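Local atomic coordinates of periplasmic binding protein (Roseiflexus sp. RS-1, PDB entry 5GJ3), a protein that binds heme in the periplasm, here two heme molecules at once, and probably delivers it to a membrane transporter for bacterial heme uptake. Residues Pro96-Lys104 with Gly245-Leu254; Gln232-Leu243 with Leu257-Ser268. All blocks are in the same frame, centred on the assembly; numbering follows the deposited sequence.

Contact 1 (Pro96-Lys104 with Gly245-Leu254)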
loop_
_atom_site.group_PDB
_atom_site.type_symbol
_atom_site.label_atom_id
_atom_site.label_comp_id
_atom_site.label_asym_id
_atom_site.label_seq_id
_atom_site.Cartn_x
_atom_site.Cartn_y
_atom_site.Cartn_z
ATOM N N PRO A 96 10.017 -3.692 0.108
ATOM C CA PRO A 96 9.542 -2.883 -1.036
ATOM C C PRO A 96 9.943 -3.550 -2.368
ATOM O O PRO A 96 10.914 -3.155 -2.998
ATOM C CB PRO A 96 10.268 -1.548 -0.821
ATOM C CG PRO A 96 11.559 -1.954 -0.149
ATOM C CD PRO A 96 11.166 -3.062 0.793
ATOM N N SER A 97 9.167 -4.547 -2.796
ATOM C CA SER A 97 9.529 -5.420 -3.889
ATOM C C SER A 97 8.223 -5.962 -4.520
ATOM O O SER A 97 7.231 -6.194 -3.790
ATOM C CB SER A 97 10.316 -6.579 -3.276
ATOM O OG SER A 97 10.299 -7.707 -4.112
ATOM N N LEU A 98 8.227 -6.202 -5.836
ATOM C CA LEU A 98 7.102 -6.852 -6.496
ATOM C C LEU A 98 7.006 -8.350 -6.174
ATOM O O LEU A 98 6.050 -8.973 -6.551
ATOM C CB LEU A 98 7.136 -6.667 -8.021
ATOM C CG LEU A 98 6.712 -5.275 -8.479
ATOM C CD1 LEU A 98 6.750 -5.270 -9.982
ATOM C CD2 LEU A 98 5.327 -4.935 -7.997
ATOM N N ASP A 99 7.995 -8.898 -5.487
ATOM C CA ASP A 99 7.888 -10.240 -4.882
ATOM C C ASP A 99 7.131 -10.317 -3.524
ATOM O O ASP A 99 6.765 -11.417 -3.081
ATOM C CB ASP A 99 9.299 -10.793 -4.658
ATOM C CG ASP A 99 9.959 -11.202 -5.946
ATOM O OD1 ASP A 99 9.233 -11.458 -6.930
ATOM O OD2 ASP A 99 11.207 -11.268 -5.975
ATOM N N ALA A 100 6.962 -9.186 -2.838
ATOM C CA ALA A 100 6.237 -9.179 -1.551
ATOM C C ALA A 100 4.785 -9.758 -1.605
ATOM O O ALA A 100 4.420 -10.526 -0.706
ATOM C CB ALA A 100 6.249 -7.781 -0.911
ATOM N N PRO A 101 3.969 -9.413 -2.637
ATOM C CA PRO A 101 2.588 -9.969 -2.675
ATOM C C PRO A 101 2.603 -11.517 -2.554
ATOM O O PRO A 101 1.977 -12.086 -1.655
ATOM C CB PRO A 101 2.053 -9.508 -4.058
ATOM C CG PRO A 101 2.778 -8.206 -4.263
ATOM C CD PRO A 101 4.211 -8.520 -3.796
ATOM N N GLN A 102 3.360 -12.167 -3.417
ATOM C CA GLN A 102 3.464 -13.645 -3.424
ATOM C C GLN A 102 4.009 -14.223 -2.075
ATOM O O GLN A 102 3.530 -15.231 -1.542
ATOM C CB GLN A 102 4.304 -14.041 -4.650
ATOM C CG GLN A 102 5.094 -15.330 -4.598
ATOM C CD GLN A 102 6.387 -15.304 -3.764
ATOM O OE1 GLN A 102 6.585 -16.186 -2.918
ATOM N NE2 GLN A 102 7.275 -14.318 -4.010
ATOM N N GLN A 103 5.044 -13.587 -1.549
ATOM C CA GLN A 103 5.607 -14.024 -0.281
ATOM C C GLN A 103 4.586 -13.910 0.868
ATOM O O GLN A 103 4.443 -14.827 1.662
ATOM C CB GLN A 103 6.831 -13.164 -0.012
ATOM C CG GLN A 103 7.831 -13.694 0.965
ATOM C CD GLN A 103 8.975 -12.697 1.024
ATOM O OE1 GLN A 103 9.229 -12.082 2.059
ATOM N NE2 GLN A 103 9.589 -12.440 -0.139
ATOM N N LYS A 104 3.861 -12.794 0.949
ATOM C CA LYS A 104 2.888 -12.620 2.037
ATOM C C LYS A 104 1.703 -13.576 1.888
ATOM O O LYS A 104 1.141 -14.102 2.906
ATOM C CB LYS A 104 2.411 -11.160 2.119
ATOM C CG LYS A 104 3.515 -10.217 2.645
ATOM C CD LYS A 104 3.016 -8.760 2.763
ATOM C CE LYS A 104 2.764 -8.080 1.456
ATOM N NZ LYS A 104 2.435 -6.591 1.581
ATOM N N GLY A 245 -0.243 -1.245 -0.404
ATOM C CA GLY A 245 -0.307 -2.556 0.299
ATOM C C GLY A 245 0.534 -3.740 -0.196
ATOM O O GLY A 245 0.865 -4.640 0.606
ATOM N N MET A 246 0.921 -3.764 -1.474
ATOM C CA MET A 246 1.711 -4.909 -1.971
ATOM C C MET A 246 1.009 -6.241 -1.648
ATOM O O MET A 246 1.578 -7.194 -1.100
ATOM C CB MET A 246 3.162 -4.855 -1.478
ATOM C CG MET A 246 3.955 -3.728 -2.159
ATOM S SD MET A 246 4.103 -3.922 -3.967
ATOM C CE MET A 246 5.463 -2.776 -4.226
ATOM N N GLY A 247 -0.278 -6.261 -1.972
ATOM C CA GLY A 247 -1.128 -7.382 -1.639
ATOM C C GLY A 247 -1.757 -7.937 -2.881
ATOM O O GLY A 247 -1.188 -7.799 -3.960
ATOM N N PRO A 248 -2.939 -8.588 -2.732
ATOM C CA PRO A 248 -3.530 -9.292 -3.849
ATOM C C PRO A 248 -3.968 -8.369 -5.012
ATOM O O PRO A 248 -4.075 -8.847 -6.152
ATOM C CB PRO A 248 -4.767 -9.979 -3.229
ATOM C CG PRO A 248 -4.484 -10.033 -1.756
ATOM C CD PRO A 248 -3.755 -8.721 -1.512
ATOM N N ARG A 249 -4.194 -7.083 -4.728
ATOM C CA ARG A 249 -4.607 -6.116 -5.757
ATOM C C ARG A 249 -3.465 -5.368 -6.444
ATOM O O ARG A 249 -3.709 -4.418 -7.201
ATOM C CB ARG A 249 -5.642 -5.131 -5.178
ATOM C CG ARG A 249 -6.993 -5.830 -4.877
ATOM C CD ARG A 249 -7.962 -4.807 -4.278
ATOM N NE ARG A 249 -7.447 -4.345 -2.985
ATOM C CZ ARG A 249 -7.755 -3.206 -2.368
ATOM N NH1 ARG A 249 -8.549 -2.311 -2.926
ATOM N NH2 ARG A 249 -7.193 -2.924 -1.213
ATOM N N THR A 250 -2.231 -5.830 -6.231
ATOM C CA THR A 250 -1.052 -5.138 -6.739
ATOM C C THR A 250 -1.057 -4.990 -8.261
ATOM O O THR A 250 -0.754 -3.910 -8.773
ATOM C CB THR A 250 0.261 -5.822 -6.294
ATOM O OG1 THR A 250 0.303 -5.766 -4.865
ATOM C CG2 THR A 250 1.514 -5.040 -6.835
ATOM N N GLY A 251 -1.392 -6.083 -8.962
ATOM C CA GLY A 251 -1.537 -6.101 -10.386
ATOM C C GLY A 251 -2.639 -5.153 -10.864
ATOM O O GLY A 251 -2.498 -4.525 -11.892
ATOM N N GLN A 252 -3.731 -5.051 -10.128
ATOM C CA GLN A 252 -4.811 -4.150 -10.532
ATOM C C GLN A 252 -4.329 -2.703 -10.376
ATOM O O GLN A 252 -4.614 -1.870 -11.195
ATOM C CB GLN A 252 -6.060 -4.412 -9.678
ATOM C CG GLN A 252 -6.662 -5.802 -9.926
ATOM C CD GLN A 252 -7.559 -6.238 -8.776
ATOM O OE1 GLN A 252 -8.181 -5.405 -8.113
ATOM N NE2 GLN A 252 -7.579 -7.525 -8.491
ATOM N N ALA A 253 -3.603 -2.405 -9.304
ATOM C CA ALA A 253 -3.138 -1.015 -9.092
ATOM C C ALA A 253 -2.083 -0.621 -10.133
ATOM O O ALA A 253 -2.115 0.501 -10.647
ATOM C CB ALA A 253 -2.624 -0.801 -7.652
ATOM N N LEU A 254 -1.176 -1.550 -10.469
ATOM C CA LEU A 254 -0.196 -1.337 -11.540
ATOM C C LEU A 254 -0.834 -1.043 -12.877
ATOM O O LEU A 254 -0.334 -0.192 -13.613
ATOM C CB LEU A 254 0.750 -2.523 -11.723
ATOM C CG LEU A 254 1.897 -2.596 -10.762
ATOM C CD1 LEU A 254 2.684 -3.897 -11.061
ATOM C CD2 LEU A 254 2.790 -1.341 -10.847
#

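Contact 2 (Gln232-Leu243 with Leu257-Ser268). With HEM (protoporphyrin IX containing Fe), chain B.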
loop_
_atom_site.group_PDB
_atom_site.type_symbol
_atom_site.label_atom_id
_atom_site.label_comp_id
_atom_site.label_asym_id
_atom_site.label_seq_id
_atom_site.Cartn_x
_atom_site.Cartn_y
_atom_site.Cartn_z
ATOM N N GLN A 232 -2.056 20.584 -16.746
ATOM C CA GLN A 232 -3.071 19.724 -17.354
ATOM C C GLN A 232 -3.983 19.055 -16.305
ATOM O O GLN A 232 -4.801 18.199 -16.648
ATOM C CB GLN A 232 -2.392 18.660 -18.250
ATOM C CG GLN A 232 -1.553 19.248 -19.377
ATOM C CD GLN A 232 -1.137 18.203 -20.414
ATOM O OE1 GLN A 232 -1.170 16.998 -20.142
ATOM N NE2 GLN A 232 -0.739 18.661 -21.618
ATOM N N ARG A 233 -3.845 19.463 -15.048
ATOM C CA ARG A 233 -4.557 18.860 -13.919
ATOM C C ARG A 233 -4.386 17.322 -13.891
ATOM O O ARG A 233 -5.335 16.590 -13.641
ATOM C CB ARG A 233 -6.040 19.315 -13.852
ATOM C CG ARG A 233 -6.174 20.810 -13.569
ATOM C CD ARG A 233 -7.596 21.357 -13.719
ATOM N NE ARG A 233 -8.487 21.007 -12.597
ATOM C CZ ARG A 233 -8.683 21.738 -11.491
ATOM N NH1 ARG A 233 -9.533 21.307 -10.546
ATOM N NH2 ARG A 233 -8.039 22.889 -11.307
ATOM N N ARG A 234 -3.166 16.843 -14.131
ATOM C CA ARG A 234 -2.936 15.411 -14.233
ATOM C C ARG A 234 -2.597 14.886 -12.846
ATOM O O ARG A 234 -1.434 14.695 -12.487
ATOM C CB ARG A 234 -1.824 15.176 -15.215
ATOM C CG ARG A 234 -1.844 13.821 -15.840
ATOM C CD ARG A 234 -0.808 13.806 -16.931
ATOM N NE ARG A 234 -1.164 14.448 -18.189
ATOM C CZ ARG A 234 -1.783 13.827 -19.192
ATOM N NH1 ARG A 234 -2.249 12.604 -19.036
ATOM N NH2 ARG A 234 -1.975 14.430 -20.348
ATOM N N ILE A 235 -3.647 14.696 -12.041
ATOM C CA ILE A 235 -3.513 14.235 -10.668
ATOM C C ILE A 235 -4.138 12.837 -10.692
ATOM O O ILE A 235 -5.257 12.691 -11.188
ATOM C CB ILE A 235 -4.331 15.082 -9.632
ATOM C CG1 ILE A 235 -4.146 16.620 -9.766
ATOM C CG2 ILE A 235 -4.173 14.554 -8.205
ATOM C CD1 ILE A 235 -2.751 17.128 -9.975
ATOM N N ILE A 236 -3.437 11.840 -10.142
ATOM C CA ILE A 236 -3.986 10.469 -9.988
ATOM C C ILE A 236 -4.115 10.305 -8.471
ATOM O O ILE A 236 -3.141 10.463 -7.750
ATOM C CB ILE A 236 -2.974 9.361 -10.457
ATOM C CG1 ILE A 236 -2.494 9.529 -11.895
ATOM C CG2 ILE A 236 -3.526 7.943 -10.211
ATOM C CD1 ILE A 236 -3.603 9.648 -12.916
ATOM N N ALA A 237 -5.320 10.021 -7.976
ATOM C CA ALA A 237 -5.492 9.809 -6.543
ATOM C C ALA A 237 -5.932 8.367 -6.358
ATOM O O ALA A 237 -6.888 7.918 -6.989
ATOM C CB ALA A 237 -6.516 10.780 -5.962
ATOM N N LEU A 238 -5.231 7.623 -5.523
ATOM C CA LEU A 238 -5.597 6.211 -5.297
ATOM C C LEU A 238 -5.746 6.011 -3.802
ATOM O O LEU A 238 -5.142 6.726 -3.018
ATOM C CB LEU A 238 -4.526 5.239 -5.879
ATOM C CG LEU A 238 -4.383 5.248 -7.433
ATOM C CD1 LEU A 238 -3.240 4.353 -7.890
ATOM C CD2 LEU A 238 -5.666 4.804 -8.116
ATOM N N ASP A 239 -6.563 5.028 -3.414
ATOM C CA ASP A 239 -6.647 4.580 -2.024
ATOM C C ASP A 239 -5.286 4.087 -1.501
ATOM O O ASP A 239 -4.584 3.382 -2.209
ATOM C CB ASP A 239 -7.655 3.421 -1.969
ATOM C CG ASP A 239 -7.740 2.826 -0.611
ATOM O OD1 ASP A 239 -8.354 3.483 0.242
ATOM O OD2 ASP A 239 -7.191 1.729 -0.387
ATOM N N ASP A 240 -4.905 4.433 -0.273
ATOM C CA ASP A 240 -3.617 3.985 0.265
ATOM C C ASP A 240 -3.335 2.471 0.303
ATOM O O ASP A 240 -2.267 2.033 -0.124
ATOM C CB ASP A 240 -3.307 4.566 1.656
ATOM C CG ASP A 240 -4.512 4.527 2.610
ATOM O OD1 ASP A 240 -5.382 3.639 2.475
ATOM O OD2 ASP A 240 -4.596 5.405 3.501
ATOM N N LEU A 241 -4.269 1.671 0.829
ATOM C CA LEU A 241 -4.008 0.228 0.894
ATOM C C LEU A 241 -3.885 -0.364 -0.553
ATOM O O LEU A 241 -3.072 -1.239 -0.823
ATOM C CB LEU A 241 -5.112 -0.488 1.717
ATOM C CG LEU A 241 -4.934 -1.973 2.079
ATOM C CD1 LEU A 241 -3.584 -2.295 2.734
ATOM C CD2 LEU A 241 -6.082 -2.441 2.975
ATOM N N TYR A 242 -4.702 0.138 -1.461
ATOM C CA TYR A 242 -4.708 -0.313 -2.833
ATOM C C TYR A 242 -3.401 0.012 -3.523
ATOM O O TYR A 242 -2.791 -0.844 -4.157
ATOM C CB TYR A 242 -5.826 0.396 -3.565
ATOM C CG TYR A 242 -6.029 0.012 -5.030
ATOM C CD1 TYR A 242 -6.307 -1.313 -5.401
ATOM C CD2 TYR A 242 -5.999 0.983 -6.030
ATOM C CE1 TYR A 242 -6.533 -1.655 -6.731
ATOM C CE2 TYR A 242 -6.246 0.662 -7.381
ATOM C CZ TYR A 242 -6.502 -0.659 -7.721
ATOM O OH TYR A 242 -6.726 -1.008 -9.019
ATOM N N LEU A 243 -2.964 1.262 -3.440
ATOM C CA LEU A 243 -1.691 1.633 -4.079
ATOM C C LEU A 243 -0.442 1.010 -3.418
ATOM O O LEU A 243 0.458 0.544 -4.112
ATOM C CB LEU A 243 -1.539 3.147 -4.121
ATOM C CG LEU A 243 -0.209 3.699 -4.636
ATOM C CD1 LEU A 243 0.003 3.363 -6.113
ATOM C CD2 LEU A 243 -0.143 5.204 -4.394
ATOM N N LEU A 257 -2.161 2.520 -12.815
ATOM C CA LEU A 257 -1.061 3.462 -12.984
ATOM C C LEU A 257 -0.567 3.465 -14.423
ATOM O O LEU A 257 -0.384 4.548 -15.007
ATOM C CB LEU A 257 0.129 3.162 -12.061
ATOM C CG LEU A 257 -0.154 3.323 -10.590
ATOM C CD1 LEU A 257 1.080 2.752 -9.878
ATOM C CD2 LEU A 257 -0.347 4.829 -10.358
ATOM N N THR A 258 -0.319 2.271 -14.996
ATOM C CA THR A 258 0.333 2.263 -16.321
ATOM C C THR A 258 -0.559 2.829 -17.416
ATOM O O THR A 258 -0.091 3.474 -18.344
ATOM C CB THR A 258 0.904 0.841 -16.714
ATOM O OG1 THR A 258 1.893 1.035 -17.690
ATOM C CG2 THR A 258 -0.187 -0.075 -17.334
ATOM N N ILE A 259 -1.854 2.580 -17.315
ATOM C CA ILE A 259 -2.855 3.214 -18.215
ATOM C C ILE A 259 -2.744 4.750 -18.133
ATOM O O ILE A 259 -2.647 5.435 -19.151
ATOM C CB ILE A 259 -4.326 2.755 -17.905
ATOM C CG1 ILE A 259 -4.534 1.235 -18.134
ATOM C CG2 ILE A 259 -5.325 3.536 -18.764
ATOM C CD1 ILE A 259 -3.920 0.754 -19.402
ATOM N N ALA A 260 -2.743 5.291 -16.914
ATOM C CA ALA A 260 -2.578 6.748 -16.719
ATOM C C ALA A 260 -1.209 7.272 -17.223
ATOM O O ALA A 260 -1.112 8.314 -17.898
ATOM C CB ALA A 260 -2.771 7.091 -15.263
ATOM N N PHE A 261 -0.150 6.523 -16.941
ATOM C CA PHE A 261 1.183 6.954 -17.340
ATOM C C PHE A 261 1.284 6.967 -18.865
ATOM O O PHE A 261 1.955 7.837 -19.457
ATOM C CB PHE A 261 2.210 5.984 -16.766
ATOM C CG PHE A 261 2.432 6.102 -15.259
ATOM C CD1 PHE A 261 1.709 7.008 -14.460
ATOM C CD2 PHE A 261 3.353 5.247 -14.635
ATOM C CE1 PHE A 261 1.941 7.078 -13.078
ATOM C CE2 PHE A 261 3.589 5.302 -13.270
ATOM C CZ PHE A 261 2.879 6.220 -12.491
ATOM N N TYR A 262 0.621 6.007 -19.511
ATOM C CA TYR A 262 0.674 5.893 -20.981
ATOM C C TYR A 262 0.063 7.156 -21.576
ATOM O O TYR A 262 0.605 7.732 -22.518
ATOM C CB TYR A 262 -0.070 4.618 -21.466
ATOM C CG TYR A 262 -0.010 4.407 -22.968
ATOM C CD1 TYR A 262 1.049 3.675 -23.577
ATOM C CD2 TYR A 262 -1.009 4.925 -23.791
ATOM C CE1 TYR A 262 1.090 3.493 -24.976
ATOM C CE2 TYR A 262 -0.977 4.750 -25.184
ATOM C CZ TYR A 262 0.067 4.036 -25.761
ATOM O OH TYR A 262 0.046 3.880 -27.121
ATOM N N ASP A 263 -1.060 7.573 -21.017
ATOM C CA ASP A 263 -1.737 8.783 -21.458
ATOM C C ASP A 263 -0.875 10.043 -21.275
ATOM O O ASP A 263 -0.785 10.900 -22.160
ATOM C CB ASP A 263 -3.053 8.956 -20.709
ATOM C CG ASP A 263 -3.882 10.082 -21.323
ATOM O OD1 ASP A 263 -4.528 9.858 -22.368
ATOM O OD2 ASP A 263 -3.810 11.207 -20.819
ATOM N N ALA A 264 -0.230 10.132 -20.115
ATOM C CA ALA A 264 0.710 11.214 -19.833
ATOM C C ALA A 264 1.902 11.204 -20.783
ATOM O O ALA A 264 2.350 12.292 -21.209
ATOM C CB ALA A 264 1.158 11.166 -18.386
ATOM N N ALA A 265 2.414 10.010 -21.128
ATOM C CA ALA A 265 3.536 9.897 -22.075
ATOM C C ALA A 265 3.145 10.516 -23.424
ATOM O O ALA A 265 3.966 11.129 -24.092
ATOM C CB ALA A 265 3.955 8.441 -22.294
ATOM N N GLN A 266 1.903 10.291 -23.845
ATOM C CA GLN A 266 1.438 10.843 -25.103
ATOM C C GLN A 266 1.129 12.337 -25.001
ATOM O O GLN A 266 1.442 13.068 -25.905
ATOM C CB GLN A 266 0.193 10.112 -25.563
ATOM C CG GLN A 266 0.504 8.741 -26.074
ATOM C CD GLN A 266 -0.685 8.162 -26.775
ATOM O OE1 GLN A 266 -1.820 8.287 -26.301
ATOM N NE2 GLN A 266 -0.442 7.523 -27.915
ATOM N N GLY A 267 0.531 12.787 -23.900
ATOM C CA GLY A 267 -0.065 14.124 -23.860
ATOM C C GLY A 267 0.566 15.209 -23.004
ATOM O O GLY A 267 0.208 16.371 -23.142
ATOM N N SER A 268 1.498 14.873 -22.109
ATOM C CA SER A 268 1.963 15.899 -21.195
ATOM C C SER A 268 2.837 17.006 -21.880
ATOM O O SER A 268 2.556 18.216 -21.747
ATOM C CB SER A 268 2.711 15.301 -20.017
ATOM O OG SER A 268 3.137 16.406 -19.235
HETATM C CHA HEM B . -0.335 6.421 10.855
HETATM C CHB HEM B . -2.451 3.727 7.400
HETATM C CHC HEM B . 2.072 2.786 5.791
HETATM C CHD HEM B . 4.097 5.040 9.582
HETATM C C1A HEM B . -1.259 5.810 10.042
HETATM C C2A HEM B . -2.651 5.876 10.278
HETATM C C3A HEM B . -3.287 5.112 9.345
HETATM C C4A HEM B . -2.261 4.584 8.494
HETATM C CMA HEM B . -4.796 4.874 9.229
HETATM C CAA HEM B . -3.277 6.650 11.431
HETATM C CBA HEM B . -3.042 5.799 12.707
HETATM C CGA HEM B . -3.155 6.579 13.995
HETATM O O1A HEM B . -3.106 7.812 13.965
HETATM O O2A HEM B . -3.260 6.020 15.115
HETATM C C1B HEM B . -1.373 3.259 6.614
HETATM C C2B HEM B . -1.500 2.499 5.401
HETATM C C3B HEM B . -0.230 2.257 4.932
HETATM C C4B HEM B . 0.682 2.867 5.918
HETATM C CMB HEM B . -2.790 2.096 4.725
HETATM C CAB HEM B . 0.234 1.518 3.729
HETATM C CBB HEM B . -0.540 0.571 3.164
HETATM C C1C HEM B . 3.021 3.338 6.616
HETATM C C2C HEM B . 4.405 3.401 6.350
HETATM C C3C HEM B . 4.992 4.054 7.449
HETATM C C4C HEM B . 3.931 4.402 8.358
HETATM C CMC HEM B . 5.064 2.827 5.103
HETATM C CAC HEM B . 6.432 4.357 7.693
HETATM C CBC HEM B . 7.384 4.113 6.791
HETATM C C1D HEM B . 2.989 5.620 10.191
HETATM C C2D HEM B . 3.170 6.483 11.378
HETATM C C3D HEM B . 1.947 6.873 11.737
HETATM C C4D HEM B . 1.029 6.239 10.767
HETATM C CMD HEM B . 4.489 6.870 12.043
HETATM C CAD HEM B . 1.577 7.754 12.921
HETATM C CBD HEM B . 0.997 6.759 14.001
HETATM C CGD HEM B . 2.008 6.111 14.937
HETATM O O1D HEM B . 3.124 6.641 15.141
HETATM O O2D HEM B . 1.759 5.049 15.579
HETATM N NA HEM B . -1.026 4.967 9.011
HETATM N NB HEM B . -0.076 3.396 6.892
HETATM N NC HEM B . 2.750 3.928 7.824
HETATM N ND HEM B . 1.668 5.447 9.866
HETATM FE FE HEM B . 0.820 4.435 8.453
HETATM O O HOH W 1 -2.287 10.756 -16.732
HETATM O O HOH W 2 0.744 16.623 -17.735
#

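Contact 1 (Pro96-Lys104 with Gly245-Leu254)
K104 reaches from the first helical turns of 100-111 to the chain at G245-M246 and gives its ammonium group to two successive carbonyls. The bond from K104 NZ to G245 O is 2.7 Å and arrives in the carbonyl plane with a C=O...N angle of 156°; the second, from K104 NZ to M246 O at 2.9 Å, is weak. A bend at chi3 (-70°) in an otherwise extended lysine chain turns NZ onto this pair. M246 O is also met by P101, whose CA lies 3.3 Å from it in a CA-H...O contact. The proline ring crosses T250 at about a right angle, P101 CG standing 3.5 Å from T250 OG1. The T250 hydroxyl is held by a 2.7 Å bond from OG1 to G247 O, which the T250 backbone N reaches from the same face. L98 adds an apolar patch: its CD2 packs on T250 CG2 at 4.0 Å and meets L254 CD1 tip to tip. M246 has positive phi (53°) just after a helix; its CB packs on A100 and P101, while a bend at chi2 carries the sulfur and methyl to S97 O and toward L98 CD2. The same lysine nitrogen bonds D14 and D94, which with D70 bind a zinc ion; a methionine in its place would probably leave D14 and D94 with less positive charge to balance them and the G245 carbonyl without this donor. Helix 115-136 backs L98, P101 and L254, helix 164-171 packs on L98, M246 and A253, and helix 13-21 touches K104 and P248.

Contact 2 (Gln232-Leu243 with Leu257-Ser268)
Strand 235-238 and helix 257-267 run almost exactly antiparallel, at 176°, with their axes 10.5 Å apart and I236 facing A260, R234 facing A264 and Q232 facing S268. R234 carries the polar end. Its CG is anti to the backbone N, and a bend at chi3 lays the guanidinium with one face against A264 CA while CD packs on the A264 methyl group. At the edge of the group, NH1 donates to D263 OD2 at 2.8 Å with an N-H...O angle of 166°, a salt bridge on the anti lone pair, the two planes 38° apart. Another edge position is taken by Q232 OE1, 2.7 Å from R234 NH2 and close to the guanidinium plane. That bond steadies the Q232 amide, whose NE2 donates to G267 O at 2.9 Å. Two waters bridge the arginine to the other segment, one from NH1 to A260 O and the other from NE to S268 OG, which also bonds D200. This is a helix packed lengthwise, antiparallel to the edge strand, on one face of the mixed sheet: strand 235-238 is hydrogen-bonded in parallel to 201-205, and A264 also touches V201 of that neighbour. Toward the other end the contact becomes apolar. I236 CD1 rests 3.6 Å from A260 CB. The two methyl branches of L257 divide their partners, CD2 meeting L238 CD1 at 3.8 Å and CD1 meeting L243 CD1 at 4.0 Å. Beyond the strand D239 caps helix 240-244, its OD2 accepting from Y242 N. The next residue, D240, belongs to the heme pockets, its carboxylate carbon CG lying 3.7 Å from the heme methyl CMB.

The two contacts lie with their centres about 18 Å apart and share helix 250-267, whose first turns serve contact 1 and whose later turns serve contact 2. Their segments alternate along the chain: 96-104, then 232-243, 245-254 and 257-268. Contact 1 joins helix 250-267 and the turn before it to helix 100-111, which follows the four-stranded parallel sheet; contact 2 sets its later turns on the mixed sheet. They meet where Y242 OH approaches Q252 O at 3.2 Å, a probable hydrogen bond. One helix thus connects the two halves, while D240 of contact 2 opens helix 240-244 and G245 of contact 1 directly follows it; both touch heme, consistent with a heme site between two lobes.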